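Local coordinates for putative uncharacterized protein (Dictyostelium purpureum, PDB 4R12), which probably serves, as nicastrin, as an essential subunit of the gamma-secretase complex, which cleaves membrane proteins such as Notch receptors within the membrane, at residues 98-109 and 410-420; 460-468 and 478-486. All coordinates share one frame; numbering follows the deposited sequence.

Contact 1 of 2, residues 98-109 and 410-420; sequences TDTKKTYPYSPD and PYYGYEQDDNE. With NAG (2-acetamido-2-deoxy-beta-D-glucopyranose), chain D; NAG (2-acetamido-2-deoxy-beta-D-glucopyranose), chain C.
The amide of Gln-416 grips Lys-102 by its backbone at both ends. Gln-416 NE2 donates to Lys-102 O over 3.1 Å, in the carbonyl plane and almost perfectly straight. Gln-416 OE1 takes the Lys-102 N-H at 2.8 Å. With both amide atoms engaged, a flip of the group would probably cost both bonds. The Lys-102 chain runs out extended and bends at its last torsion (chi4 59°), which brings NZ to Tyr-414 OH at 2.7 Å. This ammonium also donates to Thr-74 O and Phe-77 O. Tyr-411 OH bonds to Tyr-104 O from above the carbonyl plane, and Tyr-106 N bonds to Pro-410 O. Ser-107 OG lies anti to its own N (chi1 173°), where it reaches Tyr-412 O at 2.6 Å. The same oxygen closes an ST turn by accepting from Asp-109 N. A water bridges Asp-109 OD2 and Gly-413 O. Lys-101 NZ lies toward Asp-418 and, at longer range, Glu-420, but NZ and Asp-418 OD2 are too close in the model, so the details of this salt-bridge network are doubtful.

Packing centres on Tyr-106 and Tyr-414, a T-shaped pair. The Tyr-106 edge points at the Tyr-414 face, with planes at 85° and CD2 over the ring centre. Pro-108 CD packs on Tyr-414 CB at 3.5 Å. Lys-102 CE lies over one face of Tyr-106. A leucine in place of Tyr-414 would probably leave Lys-102 NZ without one of its oxygen partners and the Tyr-106 edge without an aromatic face.

The N-acetylglucosamine of chain D donates from N2 to Asp-99 O at one border. The contact joins small lobe to large lobe. Its bonds rest largely on backbone carbonyls, so the fit depends on the path of both loops as well as on side chains.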
loop_
_atom_site.group_PDB
_atom_site.type_symbol
_atom_site.label_atom_id
_atom_site.label_comp_id
_atom_site.label_asym_id
_atom_site.label_seq_id
_atom_site.Cartn_x
_atom_site.Cartn_y
_atom_site.Cartn_z
ATOM N N THR A 98 -5.315 -11.012 -17.902
ATOM C CA THR A 98 -4.966 -9.598 -17.821
ATOM C C THR A 98 -4.437 -9.060 -19.147
ATOM O O THR A 98 -3.773 -8.022 -19.148
ATOM C CB THR A 98 -3.903 -9.336 -16.738
ATOM O OG1 THR A 98 -2.667 -9.953 -17.131
ATOM C CG2 THR A 98 -4.347 -9.913 -15.396
ATOM N N ASP A 99 -4.712 -9.754 -20.259
ATOM C CA ASP A 99 -4.282 -9.258 -21.573
ATOM C C ASP A 99 -5.214 -8.151 -22.078
ATOM O O ASP A 99 -4.860 -7.392 -22.981
ATOM C CB ASP A 99 -4.184 -10.393 -22.608
ATOM C CG ASP A 99 -5.449 -11.239 -22.702
ATOM O OD1 ASP A 99 -6.197 -11.358 -21.700
ATOM O OD2 ASP A 99 -5.686 -11.811 -23.794
ATOM N N THR A 100 -6.400 -8.067 -21.482
ATOM C CA THR A 100 -7.301 -6.930 -21.666
ATOM C C THR A 100 -7.669 -6.346 -20.300
ATOM O O THR A 100 -7.520 -7.014 -19.276
ATOM C CB THR A 100 -8.590 -7.323 -22.391
ATOM O OG1 THR A 100 -9.311 -8.273 -21.596
ATOM C CG2 THR A 100 -8.294 -7.918 -23.771
ATOM N N LYS A 101 -8.146 -5.104 -20.294
ATOM C CA LYS A 101 -8.556 -4.410 -19.074
ATOM C C LYS A 101 -10.070 -4.386 -18.965
ATOM O O LYS A 101 -10.760 -4.683 -19.935
ATOM C CB LYS A 101 -8.047 -2.967 -19.063
ATOM C CG LYS A 101 -6.551 -2.788 -18.855
ATOM C CD LYS A 101 -6.219 -1.294 -18.985
ATOM C CE LYS A 101 -4.733 -1.018 -18.804
ATOM N NZ LYS A 101 -4.396 -0.870 -17.369
ATOM N N LYS A 102 -10.596 -4.008 -17.804
ATOM C CA LYS A 102 -12.043 -3.819 -17.700
ATOM C C LYS A 102 -12.443 -2.562 -18.457
ATOM O O LYS A 102 -11.729 -1.572 -18.431
ATOM C CB LYS A 102 -12.503 -3.714 -16.243
ATOM C CG LYS A 102 -12.620 -5.046 -15.520
ATOM C CD LYS A 102 -13.250 -4.864 -14.142
ATOM C CE LYS A 102 -13.722 -6.202 -13.555
ATOM N NZ LYS A 102 -12.598 -7.192 -13.422
ATOM N N THR A 103 -13.591 -2.601 -19.118
ATOM C CA THR A 103 -14.090 -1.433 -19.843
ATOM C C THR A 103 -15.035 -0.588 -18.985
ATOM O O THR A 103 -15.696 0.321 -19.486
ATOM C CB THR A 103 -14.829 -1.851 -21.114
ATOM O OG1 THR A 103 -15.916 -2.719 -20.768
ATOM C CG2 THR A 103 -13.879 -2.588 -22.059
ATOM N N TYR A 104 -15.093 -0.887 -17.693
ATOM C CA TYR A 104 -15.955 -0.137 -16.784
ATOM C C TYR A 104 -15.254 0.096 -15.455
ATOM O O TYR A 104 -14.312 -0.627 -15.124
ATOM C CB TYR A 104 -17.282 -0.874 -16.574
ATOM C CG TYR A 104 -17.164 -2.317 -16.123
ATOM C CD1 TYR A 104 -17.012 -2.636 -14.772
ATOM C CD2 TYR A 104 -17.255 -3.363 -17.041
ATOM C CE1 TYR A 104 -16.927 -3.962 -14.345
ATOM C CE2 TYR A 104 -17.177 -4.700 -16.627
ATOM C CZ TYR A 104 -17.009 -4.987 -15.272
ATOM O OH TYR A 104 -16.937 -6.293 -14.846
ATOM N N PRO A 105 -15.708 1.097 -14.675
ATOM C CA PRO A 105 -15.084 1.312 -13.365
ATOM C C PRO A 105 -15.372 0.141 -12.431
ATOM O O PRO A 105 -16.462 -0.431 -12.471
ATOM C CB PRO A 105 -15.749 2.597 -12.841
ATOM C CG PRO A 105 -16.539 3.156 -13.996
ATOM C CD PRO A 105 -16.842 2.011 -14.902
ATOM N N TYR A 106 -14.405 -0.218 -11.596
ATOM C CA TYR A 106 -14.585 -1.384 -10.748
ATOM C C TYR A 106 -13.730 -1.349 -9.483
ATOM O O TYR A 106 -12.519 -1.141 -9.559
ATOM C CB TYR A 106 -14.268 -2.672 -11.544
ATOM C CG TYR A 106 -14.430 -3.880 -10.673
ATOM C CD1 TYR A 106 -15.696 -4.252 -10.234
ATOM C CD2 TYR A 106 -13.331 -4.613 -10.233
ATOM C CE1 TYR A 106 -15.874 -5.321 -9.410
ATOM C CE2 TYR A 106 -13.503 -5.714 -9.396
ATOM C CZ TYR A 106 -14.787 -6.052 -8.990
ATOM O OH TYR A 106 -15.015 -7.118 -8.163
ATOM N N SER A 107 -14.357 -1.564 -8.328
ATOM C CA SER A 107 -13.618 -1.745 -7.078
ATOM C C SER A 107 -14.142 -2.945 -6.294
ATOM O O SER A 107 -15.326 -3.004 -5.944
ATOM C CB SER A 107 -13.691 -0.486 -6.208
ATOM O OG SER A 107 -13.105 -0.708 -4.935
ATOM N N PRO A 108 -13.256 -3.911 -6.020
ATOM C CA PRO A 108 -13.560 -5.079 -5.190
ATOM C C PRO A 108 -13.409 -4.761 -3.708
ATOM O O PRO A 108 -13.486 -5.652 -2.873
ATOM C CB PRO A 108 -12.496 -6.095 -5.621
ATOM C CG PRO A 108 -11.297 -5.215 -5.894
ATOM C CD PRO A 108 -11.849 -3.920 -6.475
ATOM N N ASP A 109 -13.179 -3.499 -3.377
ATOM C CA ASP A 109 -12.936 -3.141 -1.986
ATOM C C ASP A 109 -14.220 -2.701 -1.289
ATOM O O ASP A 109 -15.317 -2.919 -1.799
ATOM C CB ASP A 109 -11.874 -2.045 -1.906
ATOM C CG ASP A 109 -10.966 -2.202 -0.700
ATOM O OD1 ASP A 109 -11.372 -1.776 0.403
ATOM O OD2 ASP A 109 -9.849 -2.745 -0.855
ATOM N N PRO A 410 -11.360 5.270 -9.968
ATOM C CA PRO A 410 -12.407 4.334 -10.390
ATOM C C PRO A 410 -12.025 2.862 -10.178
ATOM O O PRO A 410 -12.845 1.973 -10.427
ATOM C CB PRO A 410 -12.567 4.649 -11.874
ATOM C CG PRO A 410 -11.196 5.074 -12.298
ATOM C CD PRO A 410 -10.573 5.772 -11.117
ATOM N N TYR A 411 -10.810 2.619 -9.707
ATOM C CA TYR A 411 -10.335 1.255 -9.506
ATOM C C TYR A 411 -9.696 1.091 -8.138
ATOM O O TYR A 411 -8.625 0.493 -8.012
ATOM C CB TYR A 411 -9.334 0.873 -10.617
ATOM C CG TYR A 411 -10.007 0.788 -11.960
ATOM C CD1 TYR A 411 -10.948 -0.195 -12.218
ATOM C CD2 TYR A 411 -9.726 1.704 -12.962
ATOM C CE1 TYR A 411 -11.587 -0.276 -13.454
ATOM C CE2 TYR A 411 -10.360 1.638 -14.200
ATOM C CZ TYR A 411 -11.290 0.649 -14.436
ATOM O OH TYR A 411 -11.924 0.582 -15.660
ATOM N N TYR A 412 -10.363 1.601 -7.101
ATOM C CA TYR A 412 -9.772 1.560 -5.774
ATOM C C TYR A 412 -9.568 0.124 -5.272
ATOM O O TYR A 412 -10.502 -0.673 -5.246
ATOM C CB TYR A 412 -10.638 2.342 -4.771
ATOM C CG TYR A 412 -9.998 2.410 -3.416
ATOM C CD1 TYR A 412 -10.213 1.414 -2.471
ATOM C CD2 TYR A 412 -9.149 3.462 -3.088
ATOM C CE1 TYR A 412 -9.610 1.466 -1.229
ATOM C CE2 TYR A 412 -8.536 3.525 -1.845
ATOM C CZ TYR A 412 -8.773 2.525 -0.923
ATOM O OH TYR A 412 -8.168 2.566 0.312
ATOM N N GLY A 413 -8.344 -0.196 -4.856
ATOM C CA GLY A 413 -8.050 -1.508 -4.302
ATOM C C GLY A 413 -8.082 -2.608 -5.349
ATOM O O GLY A 413 -8.520 -3.737 -5.090
ATOM N N TYR A 414 -7.593 -2.291 -6.536
ATOM C CA TYR A 414 -7.742 -3.195 -7.670
ATOM C C TYR A 414 -6.564 -3.062 -8.644
ATOM O O TYR A 414 -5.991 -1.982 -8.770
ATOM C CB TYR A 414 -9.077 -2.913 -8.376
ATOM C CG TYR A 414 -9.348 -3.811 -9.557
ATOM C CD1 TYR A 414 -9.512 -5.187 -9.389
ATOM C CD2 TYR A 414 -9.458 -3.284 -10.838
ATOM C CE1 TYR A 414 -9.747 -6.025 -10.485
ATOM C CE2 TYR A 414 -9.703 -4.102 -11.934
ATOM C CZ TYR A 414 -9.843 -5.473 -11.750
ATOM O OH TYR A 414 -10.078 -6.271 -12.848
ATOM N N GLU A 415 -6.232 -4.165 -9.330
ATOM C CA GLU A 415 -5.067 -4.228 -10.231
ATOM C C GLU A 415 -5.064 -3.165 -11.320
ATOM O O GLU A 415 -4.001 -2.749 -11.776
ATOM C CB GLU A 415 -4.980 -5.613 -10.892
ATOM C CG GLU A 415 -6.294 -6.034 -11.541
ATOM C CD GLU A 415 -6.158 -7.157 -12.559
ATOM O OE1 GLU A 415 -5.088 -7.293 -13.175
ATOM O OE2 GLU A 415 -7.139 -7.899 -12.755
ATOM N N GLN A 416 -6.247 -2.730 -11.756
ATOM C CA GLN A 416 -6.320 -1.718 -12.800
ATOM C C GLN A 416 -6.031 -0.294 -12.302
ATOM O O GLN A 416 -6.073 0.652 -13.086
ATOM C CB GLN A 416 -7.686 -1.764 -13.485
ATOM C CG GLN A 416 -7.684 -1.173 -14.896
ATOM C CD GLN A 416 -8.847 -1.663 -15.745
ATOM O OE1 GLN A 416 -9.241 -2.826 -15.674
ATOM N NE2 GLN A 416 -9.387 -0.768 -16.571
ATOM N N ASP A 417 -5.735 -0.142 -11.012
ATOM C CA ASP A 417 -5.257 1.127 -10.488
ATOM C C ASP A 417 -3.766 1.222 -10.805
ATOM O O ASP A 417 -2.909 1.050 -9.929
ATOM C CB ASP A 417 -5.524 1.235 -8.982
ATOM C CG ASP A 417 -5.155 2.596 -8.414
ATOM O OD1 ASP A 417 -4.829 3.521 -9.196
ATOM O OD2 ASP A 417 -5.195 2.741 -7.163
ATOM N N ASP A 418 -3.472 1.491 -12.072
ATOM C CA ASP A 418 -2.108 1.401 -12.585
ATOM C C ASP A 418 -1.678 2.722 -13.247
ATOM O O ASP A 418 -2.334 3.756 -13.054
ATOM C CB ASP A 418 -1.993 0.220 -13.569
ATOM C CG ASP A 418 -2.939 0.344 -14.762
ATOM O OD1 ASP A 418 -3.466 1.450 -15.028
ATOM O OD2 ASP A 418 -3.160 -0.682 -15.442
ATOM N N ASN A 419 -0.608 2.693 -14.047
ATOM C CA ASN A 419 -0.063 3.948 -14.572
ATOM C C ASN A 419 -1.044 4.665 -15.483
ATOM O O ASN A 419 -0.980 5.893 -15.610
ATOM C CB ASN A 419 1.305 3.747 -15.293
ATOM C CG ASN A 419 1.240 2.848 -16.537
ATOM O OD1 ASN A 419 0.178 2.479 -17.029
ATOM N ND2 ASN A 419 2.414 2.505 -17.057
ATOM N N GLU A 420 -1.966 3.914 -16.083
ATOM C CA GLU A 420 -2.982 4.513 -16.945
ATOM C C GLU A 420 -4.175 5.063 -16.163
ATOM O O GLU A 420 -5.071 5.687 -16.735
ATOM C CB GLU A 420 -3.449 3.495 -17.982
ATOM C CG GLU A 420 -2.358 3.203 -18.999
ATOM C CD GLU A 420 -2.815 2.299 -20.115
ATOM O OE1 GLU A 420 -3.935 1.753 -20.027
ATOM O OE2 GLU A 420 -2.045 2.138 -21.084
HETATM C C1 NAG D . -0.922 -6.303 -23.367
HETATM C C2 NAG D . -1.687 -5.014 -23.212
HETATM C C3 NAG D . -2.085 -4.475 -24.563
HETATM C C4 NAG D . -0.915 -4.451 -25.537
HETATM C C5 NAG D . -0.232 -5.819 -25.522
HETATM C C6 NAG D . 1.000 -5.919 -26.371
HETATM C C7 NAG D . -3.008 -4.728 -21.250
HETATM C C8 NAG D . -4.344 -4.901 -20.637
HETATM N N2 NAG D . -2.862 -5.244 -22.442
HETATM O O3 NAG D . -2.612 -3.182 -24.349
HETATM O O4 NAG D . -1.431 -4.133 -26.827
HETATM O O5 NAG D . 0.186 -6.045 -24.202
HETATM O O6 NAG D . 1.963 -4.997 -25.897
HETATM O O7 NAG D . -2.113 -4.159 -20.689
HETATM C C1 NAG C . -19.960 -7.411 -13.544
HETATM C C2 NAG C . -20.735 -6.159 -13.909
HETATM C C3 NAG C . -21.880 -6.426 -14.844
HETATM C C4 NAG C . -21.468 -7.209 -16.050
HETATM C C5 NAG C . -20.749 -8.471 -15.572
HETATM C C6 NAG C . -20.206 -9.344 -16.675
HETATM C C7 NAG C . -20.544 -4.748 -12.015
HETATM C C8 NAG C . -21.091 -4.395 -10.671
HETATM N N2 NAG C . -21.264 -5.547 -12.750
HETATM O O3 NAG C . -22.415 -5.177 -15.229
HETATM O O4 NAG C . -22.670 -7.522 -16.696
HETATM O O5 NAG C . -19.685 -8.160 -14.695
HETATM O O6 NAG C . -19.690 -8.639 -17.767
HETATM O O7 NAG C . -19.497 -4.315 -12.374
HETATM O O HOH W 1 -9.348 -4.981 -2.705
#

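Contact 2 of 2, residues 460-468 and 478-486; sequences PCFTSSITC and LNEVPNFYS
Phe-484 sends its ring edge against one face of Phe-462, with CZ nearest CG at 3.8 Å and set toward the rim of that ring. The planes stand at 62°, a tilted edge-to-face pair. Phe-462 O lies in the plane of the Phe-484 ring, at its edge, 3.6 Å from CE2. This oxygen is buried and has no hydrogen-bond partner in the model. Phe-462 CG sits beside its backbone N (chi1 -77°), which leaves the ring face turned to meet CZ.

Pro-482 packs against the end of the helix. Its CG lies 3.4 Å from Cys-461 O, and its CD lies 3.3 Å from Ser-464 O. Ile-466 CB touches the same proline. One backbone bond joins the segments: Ile-466 N donates to Glu-480 O at 2.9 Å. On the 478-486 side, Asn-479 OD1 closes an Asx turn onto Val-481 N. The Cys-461 to Cys-468 disulfide ties the turn after the helix back to the helix itself.

This is packing of a helix C-terminus on a returning loop. Phe-462 also meets Leu-504 and Ile-505 of helix 500-512 and Val-242 and Leu-245 of helix 234-252, while Tyr-485 reaches Val-195 of strand 192-203.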
loop_
_atom_site.group_PDB
_atom_site.type_symbol
_atom_site.label_atom_id
_atom_site.label_comp_id
_atom_site.label_asym_id
_atom_site.label_seq_id
_atom_site.Cartn_x
_atom_site.Cartn_y
_atom_site.Cartn_z
ATOM N N PRO A 460 7.745 5.862 -13.206
ATOM C CA PRO A 460 7.498 4.531 -13.780
ATOM C C PRO A 460 7.966 3.394 -12.878
ATOM O O PRO A 460 7.375 2.308 -12.935
ATOM C CB PRO A 460 8.309 4.531 -15.092
ATOM C CG PRO A 460 9.091 5.763 -15.113
ATOM C CD PRO A 460 8.803 6.602 -13.926
ATOM N N CYS A 461 8.990 3.634 -12.055
ATOM C CA CYS A 461 9.455 2.601 -11.130
ATOM C C CYS A 461 8.353 2.148 -10.148
ATOM O O CYS A 461 8.228 0.956 -9.864
ATOM C CB CYS A 461 10.672 3.093 -10.343
ATOM S SG CYS A 461 11.403 1.830 -9.283
ATOM N N PHE A 462 7.563 3.083 -9.621
ATOM C CA PHE A 462 6.540 2.704 -8.653
ATOM C C PHE A 462 5.149 2.510 -9.262
ATOM O O PHE A 462 4.252 2.006 -8.584
ATOM C CB PHE A 462 6.460 3.730 -7.515
ATOM C CG PHE A 462 7.573 3.615 -6.485
ATOM C CD1 PHE A 462 8.672 2.809 -6.709
ATOM C CD2 PHE A 462 7.494 4.313 -5.276
ATOM C CE1 PHE A 462 9.684 2.684 -5.752
ATOM C CE2 PHE A 462 8.505 4.209 -4.314
ATOM C CZ PHE A 462 9.605 3.376 -4.561
ATOM N N THR A 463 4.951 2.856 -10.534
ATOM C CA THR A 463 3.616 2.675 -11.126
ATOM C C THR A 463 3.574 1.686 -12.291
ATOM O O THR A 463 2.488 1.365 -12.784
ATOM C CB THR A 463 3.013 4.027 -11.617
ATOM O OG1 THR A 463 3.806 4.575 -12.676
ATOM C CG2 THR A 463 2.943 5.017 -10.493
ATOM N N SER A 464 4.746 1.209 -12.730
ATOM C CA SER A 464 4.823 0.270 -13.862
ATOM C C SER A 464 5.767 -0.911 -13.665
ATOM O O SER A 464 5.391 -2.063 -13.883
ATOM C CB SER A 464 5.265 1.005 -15.145
ATOM O OG SER A 464 4.185 1.701 -15.733
ATOM N N SER A 465 7.021 -0.624 -13.318
ATOM C CA SER A 465 8.062 -1.658 -13.303
ATOM C C SER A 465 9.163 -1.263 -12.327
ATOM O O SER A 465 9.888 -0.304 -12.559
ATOM C CB SER A 465 8.640 -1.874 -14.709
ATOM O OG SER A 465 9.577 -2.939 -14.709
ATOM N N ILE A 466 9.269 -1.999 -11.229
ATOM C CA ILE A 466 10.039 -1.536 -10.082
ATOM C C ILE A 466 11.525 -1.958 -10.192
ATOM O O ILE A 466 12.074 -2.666 -9.354
ATOM C CB ILE A 466 9.369 -2.025 -8.765
ATOM C CG1 ILE A 466 10.009 -1.360 -7.542
ATOM C CG2 ILE A 466 9.310 -3.564 -8.687
ATOM C CD1 ILE A 466 9.126 -1.357 -6.313
ATOM N N THR A 467 12.178 -1.457 -11.231
ATOM C CA THR A 467 13.561 -1.824 -11.515
ATOM C C THR A 467 14.576 -0.718 -11.168
ATOM O O THR A 467 15.778 -0.874 -11.401
ATOM C CB THR A 467 13.692 -2.204 -12.996
ATOM O OG1 THR A 467 13.219 -1.113 -13.802
ATOM C CG2 THR A 467 12.847 -3.466 -13.296
ATOM N N CYS A 468 14.095 0.390 -10.611
ATOM C CA CYS A 468 14.950 1.557 -10.361
ATOM C C CYS A 468 15.751 1.436 -9.067
ATOM O O CYS A 468 15.356 0.728 -8.146
ATOM C CB CYS A 468 14.115 2.835 -10.308
ATOM S SG CYS A 468 13.051 2.981 -8.828
ATOM N N LEU A 478 11.853 -10.247 -6.971
ATOM C CA LEU A 478 11.283 -11.409 -7.669
ATOM C C LEU A 478 10.141 -11.013 -8.615
ATOM O O LEU A 478 9.963 -11.598 -9.681
ATOM C CB LEU A 478 10.788 -12.435 -6.654
ATOM C CG LEU A 478 11.875 -12.991 -5.721
ATOM C CD1 LEU A 478 11.287 -13.885 -4.629
ATOM C CD2 LEU A 478 12.945 -13.735 -6.524
ATOM N N ASN A 479 9.385 -10.001 -8.212
ATOM C CA ASN A 479 8.247 -9.518 -8.971
ATOM C C ASN A 479 8.508 -8.072 -9.411
ATOM O O ASN A 479 8.673 -7.179 -8.578
ATOM C CB ASN A 479 6.966 -9.637 -8.115
ATOM C CG ASN A 479 5.718 -9.099 -8.824
ATOM O OD1 ASN A 479 5.740 -8.818 -10.018
ATOM N ND2 ASN A 479 4.612 -8.968 -8.071
ATOM N N GLU A 480 8.561 -7.832 -10.717
ATOM C CA GLU A 480 8.860 -6.489 -11.207
ATOM C C GLU A 480 7.616 -5.632 -11.285
ATOM O O GLU A 480 7.703 -4.442 -11.550
ATOM C CB GLU A 480 9.542 -6.544 -12.582
ATOM C CG GLU A 480 10.864 -7.313 -12.564
ATOM C CD GLU A 480 11.616 -7.215 -13.889
ATOM O OE1 GLU A 480 10.964 -7.138 -14.951
ATOM O OE2 GLU A 480 12.862 -7.201 -13.857
ATOM N N VAL A 481 6.447 -6.217 -11.062
ATOM C CA VAL A 481 5.252 -5.380 -10.907
ATOM C C VAL A 481 5.339 -4.708 -9.555
ATOM O O VAL A 481 5.454 -5.390 -8.545
ATOM C CB VAL A 481 3.937 -6.185 -10.991
ATOM C CG1 VAL A 481 2.727 -5.246 -10.750
ATOM C CG2 VAL A 481 3.823 -6.887 -12.331
ATOM N N PRO A 482 5.300 -3.366 -9.521
ATOM C CA PRO A 482 5.311 -2.736 -8.198
ATOM C C PRO A 482 4.098 -3.205 -7.402
ATOM O O PRO A 482 2.993 -3.179 -7.943
ATOM C CB PRO A 482 5.202 -1.232 -8.496
ATOM C CG PRO A 482 5.468 -1.090 -9.980
ATOM C CD PRO A 482 5.109 -2.396 -10.612
ATOM N N ASN A 483 4.293 -3.668 -6.175
ATOM C CA ASN A 483 3.148 -4.038 -5.351
ATOM C C ASN A 483 3.403 -3.662 -3.900
ATOM O O ASN A 483 4.413 -4.045 -3.328
ATOM C CB ASN A 483 2.822 -5.535 -5.491
ATOM C CG ASN A 483 3.987 -6.448 -5.101
ATOM O OD1 ASN A 483 3.911 -7.169 -4.099
ATOM N ND2 ASN A 483 5.042 -6.463 -5.918
ATOM N N PHE A 484 2.492 -2.888 -3.321
ATOM C CA PHE A 484 2.728 -2.275 -2.012
ATOM C C PHE A 484 1.802 -2.810 -0.916
ATOM O O PHE A 484 1.657 -2.196 0.144
ATOM C CB PHE A 484 2.592 -0.744 -2.132
ATOM C CG PHE A 484 3.618 -0.136 -3.059
ATOM C CD1 PHE A 484 4.885 0.181 -2.587
ATOM C CD2 PHE A 484 3.330 0.085 -4.398
ATOM C CE1 PHE A 484 5.855 0.724 -3.435
ATOM C CE2 PHE A 484 4.298 0.627 -5.250
ATOM C CZ PHE A 484 5.558 0.943 -4.755
ATOM N N TYR A 485 1.193 -3.963 -1.157
ATOM C CA TYR A 485 0.483 -4.639 -0.068
ATOM C C TYR A 485 1.501 -4.886 1.046
ATOM O O TYR A 485 2.625 -5.299 0.779
ATOM C CB TYR A 485 -0.147 -5.940 -0.558
ATOM C CG TYR A 485 -0.553 -6.874 0.559
ATOM C CD1 TYR A 485 -1.466 -6.475 1.525
ATOM C CD2 TYR A 485 -0.044 -8.170 0.622
ATOM C CE1 TYR A 485 -1.853 -7.344 2.547
ATOM C CE2 TYR A 485 -0.425 -9.047 1.636
ATOM C CZ TYR A 485 -1.325 -8.619 2.596
ATOM O OH TYR A 485 -1.711 -9.469 3.599
ATOM N N SER A 486 1.127 -4.591 2.288
ATOM C CA SER A 486 2.071 -4.641 3.401
ATOM C C SER A 486 2.625 -6.042 3.675
ATOM O O SER A 486 3.718 -6.181 4.221
ATOM C CB SER A 486 1.403 -4.114 4.684
ATOM O OG SER A 486 0.379 -5.000 5.101
#

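How the contacts relate
From the N terminus, the chain first passes 98-109, in the loop after strand 90-96 of the small lobe. It returns to this loop some 300 residues later, at 410-420, between strand 397-401 and helix 427-441 of the large lobe. Contact 1 thus closes a very long loop. Contact 2 follows in series and closes a short one, with nine residues between 460-468 and 478-486. The two neither nest nor cross. Their centres are about 16 Å apart, yet they touch where Asn-419 meets Thr-463 and Ser-464. Contact 1 joins the lobes, while contact 2 folds the chain back beside the end of helix 452-463.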